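Local coordinates for Myo-inositol phosphohydrolase (Mitsuokella multacida, PDB 4WU3), which probably hydrolyses phosphate esters of myo-inositol phosphates such as phytate, as a member of the protein-tyrosine-phosphatase-like phytases, at residues D555-P560 with E604-Y609; N519-I524 with T620-W625. The protein carries 2 engineered substitutions. All coordinates share one frame; numbering follows the deposited sequence.

Contact 1 of 2, residues D555-P560 with E604-Y609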
loop_
_atom_site.group_PDB
_atom_site.type_symbol
_atom_site.label_atom_id
_atom_site.label_comp_id
_atom_site.label_asym_id
_atom_site.label_seq_id
_atom_site.Cartn_x
_atom_site.Cartn_y
_atom_site.Cartn_z
ATOM N N ASP A 555 -0.790 -13.312 -46.035
ATOM C CA ASP A 555 0.350 -13.814 -46.786
ATOM C C ASP A 555 0.515 -15.321 -46.542
ATOM O O ASP A 555 0.578 -16.104 -47.494
ATOM C CB ASP A 555 1.615 -13.053 -46.389
ATOM C CG ASP A 555 2.763 -13.209 -47.401
ATOM O OD1 ASP A 555 2.643 -13.997 -48.372
ATOM O OD2 ASP A 555 3.805 -12.534 -47.212
ATOM N N MET A 556 0.562 -15.718 -45.270
ATOM C CA MET A 556 0.746 -17.122 -44.899
ATOM C C MET A 556 -0.341 -17.979 -45.500
ATOM O O MET A 556 -0.072 -19.058 -46.040
ATOM C CB MET A 556 0.659 -17.321 -43.386
ATOM C CG MET A 556 1.895 -16.954 -42.610
ATOM S SD MET A 556 1.585 -17.112 -40.840
ATOM C CE MET A 556 2.458 -15.665 -40.269
ATOM N N MET A 557 -1.579 -17.526 -45.348
ATOM C CA MET A 557 -2.723 -18.291 -45.815
ATOM C C MET A 557 -2.571 -18.615 -47.299
ATOM O O MET A 557 -2.881 -19.717 -47.726
ATOM C CB MET A 557 -4.034 -17.525 -45.572
ATOM C CG MET A 557 -4.486 -17.491 -44.112
ATOM S SD MET A 557 -5.827 -16.320 -43.789
ATOM C CE MET A 557 -7.219 -17.176 -44.524
ATOM N N LYS A 558 -2.093 -17.647 -48.073
ATOM C CA LYS A 558 -2.031 -17.771 -49.533
ATOM C C LYS A 558 -0.748 -18.464 -49.984
ATOM O O LYS A 558 -0.689 -19.029 -51.065
ATOM C CB LYS A 558 -2.110 -16.381 -50.183
ATOM C CG LYS A 558 -3.330 -15.558 -49.786
ATOM C CD LYS A 558 -4.569 -15.970 -50.560
ATOM C CE LYS A 558 -4.483 -15.525 -52.014
ATOM N NZ LYS A 558 -5.719 -15.862 -52.769
ATOM N N ASN A 559 0.275 -18.420 -49.139
ATOM C CA ASN A 559 1.576 -18.969 -49.480
ATOM C C ASN A 559 2.109 -19.826 -48.346
ATOM O O ASN A 559 3.140 -19.509 -47.757
ATOM C CB ASN A 559 2.555 -17.837 -49.776
ATOM C CG ASN A 559 2.139 -17.015 -50.975
ATOM O OD1 ASN A 559 2.338 -17.416 -52.112
ATOM N ND2 ASN A 559 1.542 -15.874 -50.727
ATOM N N PRO A 560 1.401 -20.920 -48.034
ATOM C CA PRO A 560 1.769 -21.773 -46.905
ATOM C C PRO A 560 3.113 -22.494 -47.104
ATOM O O PRO A 560 3.672 -23.038 -46.151
ATOM C CB PRO A 560 0.598 -22.759 -46.811
ATOM C CG PRO A 560 -0.037 -22.748 -48.159
ATOM C CD PRO A 560 0.182 -21.382 -48.721
ATOM N N GLU A 604 3.297 -17.523 -34.486
ATOM C CA GLU A 604 3.782 -18.879 -34.733
ATOM C C GLU A 604 2.655 -19.889 -34.703
ATOM O O GLU A 604 2.605 -20.798 -35.540
ATOM C CB GLU A 604 4.790 -19.303 -33.678
ATOM C CG GLU A 604 6.157 -18.696 -33.853
ATOM C CD GLU A 604 7.173 -19.261 -32.883
ATOM O OE1 GLU A 604 6.766 -19.840 -31.851
ATOM O OE2 GLU A 604 8.383 -19.125 -33.153
ATOM N N LYS A 605 1.775 -19.769 -33.715
ATOM C CA LYS A 605 0.635 -20.665 -33.648
ATOM C C LYS A 605 -0.151 -20.553 -34.944
ATOM O O LYS A 605 -0.479 -21.561 -35.580
ATOM C CB LYS A 605 -0.238 -20.373 -32.432
ATOM C CG LYS A 605 0.356 -20.931 -31.146
ATOM C CD LYS A 605 -0.666 -21.052 -30.028
ATOM C CE LYS A 605 -0.094 -21.857 -28.869
ATOM N NZ LYS A 605 -1.036 -21.974 -27.720
ATOM N N PHE A 606 -0.422 -19.327 -35.367
ATOM C CA PHE A 606 -1.231 -19.141 -36.555
ATOM C C PHE A 606 -0.559 -19.758 -37.779
ATOM O O PHE A 606 -1.230 -20.277 -38.652
ATOM C CB PHE A 606 -1.536 -17.669 -36.800
ATOM C CG PHE A 606 -2.447 -17.449 -37.954
ATOM C CD1 PHE A 606 -3.812 -17.513 -37.780
ATOM C CD2 PHE A 606 -1.938 -17.218 -39.223
ATOM C CE1 PHE A 606 -4.657 -17.324 -38.843
ATOM C CE2 PHE A 606 -2.783 -17.029 -40.294
ATOM C CZ PHE A 606 -4.143 -17.083 -40.102
ATOM N N TYR A 607 0.766 -19.706 -37.837
ATOM C CA TYR A 607 1.498 -20.375 -38.906
ATOM C C TYR A 607 1.188 -21.869 -38.901
ATOM O O TYR A 607 0.912 -22.462 -39.955
ATOM C CB TYR A 607 2.996 -20.154 -38.753
ATOM C CG TYR A 607 3.806 -20.813 -39.836
ATOM C CD1 TYR A 607 4.016 -20.178 -41.055
ATOM C CD2 TYR A 607 4.339 -22.080 -39.655
ATOM C CE1 TYR A 607 4.745 -20.782 -42.062
ATOM C CE2 TYR A 607 5.074 -22.693 -40.653
ATOM C CZ TYR A 607 5.274 -22.040 -41.855
ATOM O OH TYR A 607 5.999 -22.654 -42.850
ATOM N N GLN A 608 1.206 -22.476 -37.715
ATOM C CA GLN A 608 0.878 -23.896 -37.588
ATOM C C GLN A 608 -0.552 -24.171 -38.052
ATOM O O GLN A 608 -0.825 -25.175 -38.724
ATOM C CB GLN A 608 1.037 -24.390 -36.143
ATOM C CG GLN A 608 0.645 -25.857 -35.994
ATOM C CD GLN A 608 0.813 -26.409 -34.590
ATOM O OE1 GLN A 608 1.254 -25.713 -33.683
ATOM N NE2 GLN A 608 0.442 -27.676 -34.413
ATOM N N TYR A 609 -1.465 -23.291 -37.664
ATOM C CA TYR A 609 -2.859 -23.443 -38.032
ATOM C C TYR A 609 -2.993 -23.510 -39.554
ATOM O O TYR A 609 -3.751 -24.313 -40.088
ATOM C CB TYR A 609 -3.686 -22.285 -37.466
ATOM C CG TYR A 609 -5.033 -22.116 -38.127
ATOM C CD1 TYR A 609 -6.081 -22.979 -37.839
ATOM C CD2 TYR A 609 -5.265 -21.085 -39.035
ATOM C CE1 TYR A 609 -7.317 -22.831 -38.443
ATOM C CE2 TYR A 609 -6.503 -20.933 -39.636
ATOM C CZ TYR A 609 -7.521 -21.817 -39.336
ATOM O OH TYR A 609 -8.758 -21.691 -39.914
#
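Phe606 meets the last turn of helix 545-558 with the rim of its ring, not with a face. With CG anti to the backbone N (chi1 -176°), the ring reaches across to two methionines. Met556 SD lies at the edge in the ring plane, 3.9 Å from Phe606 CD2. Met557 arrives farther round the same rim, its CG 4.0 Å from Phe606 CZ and its sulfur close behind, the two side chains crossing at about a right angle. Trp622 meets the ring edge-to-face, and Ile520 of helix 517-529 also touches it.

One residue on, Tyr607 takes the other flank of Met556. The thioether sits in the angle between ring and backbone, with Met556 SD 3.8 Å from Tyr607 CA and 3.9 Å from Tyr607 CD1, again at the ring edge. This is also where the two backbones come nearest, Met556 CA lying 6.9 Å from Tyr607 CA. The phenol extends toward the end of helix 545-558, where Tyr607 OH stands 4.1 Å from Pro560 O, too far to bond; that carbonyl accepts from Gln611 NE2 instead.

The contact joins helix 545-558 to helix 593-613 and is apolar, mainly two Met-aromatic contacts of the Met556 sulfur, with Met557 at the edge of Phe606. Edge approaches of this kind set the sulfur against the ring hydrogens, a weakly attractive arrangement, and most of the hold is likely to come from dispersion.

Contact 2 of 2, residues N519-I524 with T620-W625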
loop_
_atom_site.group_PDB
_atom_site.type_symbol
_atom_site.label_atom_id
_atom_site.label_comp_id
_atom_site.label_asym_id
_atom_site.label_seq_id
_atom_site.Cartn_x
_atom_site.Cartn_y
_atom_site.Cartn_z
ATOM N N ASN A 519 -11.771 -11.898 -34.058
ATOM C CA ASN A 519 -11.353 -10.963 -35.089
ATOM C C ASN A 519 -10.637 -11.642 -36.250
ATOM O O ASN A 519 -10.781 -11.233 -37.401
ATOM C CB ASN A 519 -10.489 -9.858 -34.485
ATOM C CG ASN A 519 -11.318 -8.832 -33.746
ATOM O OD1 ASN A 519 -12.546 -8.839 -33.844
ATOM N ND2 ASN A 519 -10.661 -7.945 -33.009
ATOM N N ILE A 520 -9.892 -12.693 -35.943
ATOM C CA ILE A 520 -9.172 -13.443 -36.963
ATOM C C ILE A 520 -10.145 -14.327 -37.744
ATOM O O ILE A 520 -10.032 -14.450 -38.959
ATOM C CB ILE A 520 -8.032 -14.289 -36.345
ATOM C CG1 ILE A 520 -6.920 -13.365 -35.839
ATOM C CG2 ILE A 520 -7.473 -15.271 -37.359
ATOM C CD1 ILE A 520 -5.731 -14.084 -35.246
ATOM N N ASP A 521 -11.102 -14.927 -37.042
ATOM C CA ASP A 521 -12.156 -15.708 -37.680
ATOM C C ASP A 521 -12.954 -14.842 -38.650
ATOM O O ASP A 521 -13.308 -15.289 -39.741
ATOM C CB ASP A 521 -13.128 -16.252 -36.633
ATOM C CG ASP A 521 -12.694 -17.577 -36.059
ATOM O OD1 ASP A 521 -11.737 -18.167 -36.585
ATOM O OD2 ASP A 521 -13.327 -18.029 -35.085
ATOM N N GLU A 522 -13.265 -13.619 -38.229
ATOM C CA GLU A 522 -13.987 -12.691 -39.089
ATOM C C GLU A 522 -13.198 -12.494 -40.368
ATOM O O GLU A 522 -13.763 -12.534 -41.447
ATOM C CB GLU A 522 -14.258 -11.348 -38.395
ATOM C CG GLU A 522 -14.977 -10.331 -39.276
ATOM C CD GLU A 522 -15.697 -9.242 -38.495
ATOM O OE1 GLU A 522 -15.525 -9.152 -37.259
ATOM O OE2 GLU A 522 -16.449 -8.466 -39.125
ATOM N N PHE A 523 -11.891 -12.305 -40.265
ATOM C CA PHE A 523 -11.099 -12.140 -41.472
ATOM C C PHE A 523 -11.077 -13.394 -42.348
ATOM O O PHE A 523 -11.163 -13.299 -43.571
ATOM C CB PHE A 523 -9.669 -11.725 -41.165
ATOM C CG PHE A 523 -8.819 -11.560 -42.400
ATOM C CD1 PHE A 523 -9.100 -10.560 -43.324
ATOM C CD2 PHE A 523 -7.760 -12.404 -42.646
ATOM C CE1 PHE A 523 -8.333 -10.410 -44.476
ATOM C CE2 PHE A 523 -6.990 -12.264 -43.794
ATOM C CZ PHE A 523 -7.274 -11.264 -44.711
ATOM N N ILE A 524 -10.938 -14.565 -41.745
ATOM C CA ILE A 524 -10.869 -15.792 -42.531
ATOM C C ILE A 524 -12.191 -16.016 -43.268
ATOM O O ILE A 524 -12.221 -16.299 -44.473
ATOM C CB ILE A 524 -10.514 -16.989 -41.643
ATOM C CG1 ILE A 524 -9.082 -16.811 -41.123
ATOM C CG2 ILE A 524 -10.672 -18.306 -42.400
ATOM C CD1 ILE A 524 -8.701 -17.766 -40.023
ATOM N N THR A 620 -12.083 -25.778 -40.926
ATOM C CA THR A 620 -11.980 -25.629 -39.479
ATOM C C THR A 620 -11.504 -24.223 -39.102
ATOM O O THR A 620 -10.481 -23.751 -39.594
ATOM C CB THR A 620 -10.982 -26.632 -38.884
ATOM O OG1 THR A 620 -11.316 -27.955 -39.314
ATOM C CG2 THR A 620 -11.013 -26.556 -37.366
ATOM N N SER A 621 -12.240 -23.560 -38.224
ATOM C CA SER A 621 -11.928 -22.179 -37.886
ATOM C C SER A 621 -10.744 -22.086 -36.931
ATOM O O SER A 621 -10.367 -23.063 -36.286
ATOM C CB SER A 621 -13.141 -21.497 -37.267
ATOM O OG SER A 621 -13.378 -21.991 -35.960
ATOM N N TRP A 622 -10.180 -20.885 -36.846
ATOM C CA TRP A 622 -9.075 -20.584 -35.939
ATOM C C TRP A 622 -9.489 -20.768 -34.483
ATOM O O TRP A 622 -8.734 -21.318 -33.688
ATOM C CB TRP A 622 -8.600 -19.154 -36.195
ATOM C CG TRP A 622 -7.679 -18.530 -35.173
ATOM C CD1 TRP A 622 -7.969 -17.471 -34.380
ATOM C CD2 TRP A 622 -6.317 -18.880 -34.890
ATOM N NE1 TRP A 622 -6.889 -17.144 -33.610
ATOM C CE2 TRP A 622 -5.860 -17.992 -33.902
ATOM C CE3 TRP A 622 -5.446 -19.858 -35.372
ATOM C CZ2 TRP A 622 -4.576 -18.051 -33.377
ATOM C CZ3 TRP A 622 -4.169 -19.923 -34.849
ATOM C CH2 TRP A 622 -3.740 -19.019 -33.865
ATOM N N SER A 623 -10.694 -20.322 -34.146
ATOM C CA SER A 623 -11.206 -20.463 -32.788
ATOM C C SER A 623 -11.381 -21.932 -32.402
ATOM O O SER A 623 -10.970 -22.339 -31.320
ATOM C CB SER A 623 -12.530 -19.714 -32.640
ATOM O OG SER A 623 -12.290 -18.317 -32.601
ATOM N N GLN A 624 -11.996 -22.719 -33.280
ATOM C CA GLN A 624 -12.176 -24.152 -33.039
ATOM C C GLN A 624 -10.815 -24.855 -32.918
ATOM O O GLN A 624 -10.605 -25.668 -32.024
ATOM C CB GLN A 624 -13.021 -24.786 -34.154
ATOM C CG GLN A 624 -14.475 -24.315 -34.197
ATOM C CD GLN A 624 -15.182 -24.699 -35.489
ATOM O OE1 GLN A 624 -14.562 -25.216 -36.416
ATOM N NE2 GLN A 624 -16.488 -24.431 -35.561
ATOM N N TRP A 625 -9.887 -24.517 -33.807
ATOM C CA TRP A 625 -8.546 -25.088 -33.771
ATOM C C TRP A 625 -7.851 -24.789 -32.442
ATOM O O TRP A 625 -7.293 -25.683 -31.812
ATOM C CB TRP A 625 -7.709 -24.548 -34.932
ATOM C CG TRP A 625 -6.351 -25.206 -35.082
ATOM C CD1 TRP A 625 -6.086 -26.405 -35.683
ATOM C CD2 TRP A 625 -5.083 -24.697 -34.632
ATOM N NE1 TRP A 625 -4.734 -26.670 -35.640
ATOM C CE2 TRP A 625 -4.098 -25.642 -34.995
ATOM C CE3 TRP A 625 -4.688 -23.536 -33.955
ATOM C CZ2 TRP A 625 -2.747 -25.466 -34.698
ATOM C CZ3 TRP A 625 -3.345 -23.359 -33.661
ATOM C CH2 TRP A 625 -2.389 -24.317 -34.034
#
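Ile520 packs over one face of the Trp622 indole, crossing it obliquely. Its CG2 methyl stands over the five-membered ring, 4.1 Å from the centroid and 26° off the normal, a CH-pi contact. The other branch of Ile520 runs along the ring toward its nitrogen, where CD1 comes within 3.7 Å of Trp622 NE1. The indole itself is swung toward helix 517-529 by a chi1 of 167°, which puts Trp622 CG anti to its backbone N.

Asp521, on helix 517-529, carries the polar half of the contact, reaching the first turn of helix 622-626. Its OD2 accepts a hydrogen bond from Ser623 OG at 2.7 Å, the hydroxyl coming from above the carboxylate plane. OD1 takes two weak bonds, from Trp622 N at 3.1 Å and from Ser623 N at 3.4 Å. An alanine here would remove all three acceptor contacts, and is likely to leave the Ser623 hydroxyl without this mate and the start of the short helix more loosely tied to helix 517-529.

A turn later, Ile524 sets CD1 4.1 Å from Trp622 CB and adds to the apolar contact begun by Ile520.

The same helix start has its own capping box: Ser621 OG accepts from Gln624 N, and Ser621 N gives a weak bond to Gln624 OE1. Asp521 thus adds a carboxylate from another helix to an already capped N-terminus, where its negative charge would probably be favoured by the amide N-H groups of the first turn.

Overall arrangement
Contact 2 closes a long loop of chain in which contact 1 is nested, and their centres lie 12 Å apart. Trp622 and Tyr609 join them: Tyr609 OH probably hydrogen-bonds Thr620 O at 2.7 Å, while Trp622 CZ3 packs 3.5 Å from Phe606 CA. Helix 593-613 packs on helix 545-558 and, through Phe606, on Ile520 of helix 517-529; the short helix 622-626 packs on helix 517-529. Ile524 also touches Met557, linking the first segments of both contacts. Neither contact lines a ligand pocket; the side chain of Ile520 is about 13 Å from a bound inositol tetrakisphosphate. Helix 545-558, however, begins with Gly545 and Arg546, of the pocket that includes Asp511 and His512, and ends in contact 1.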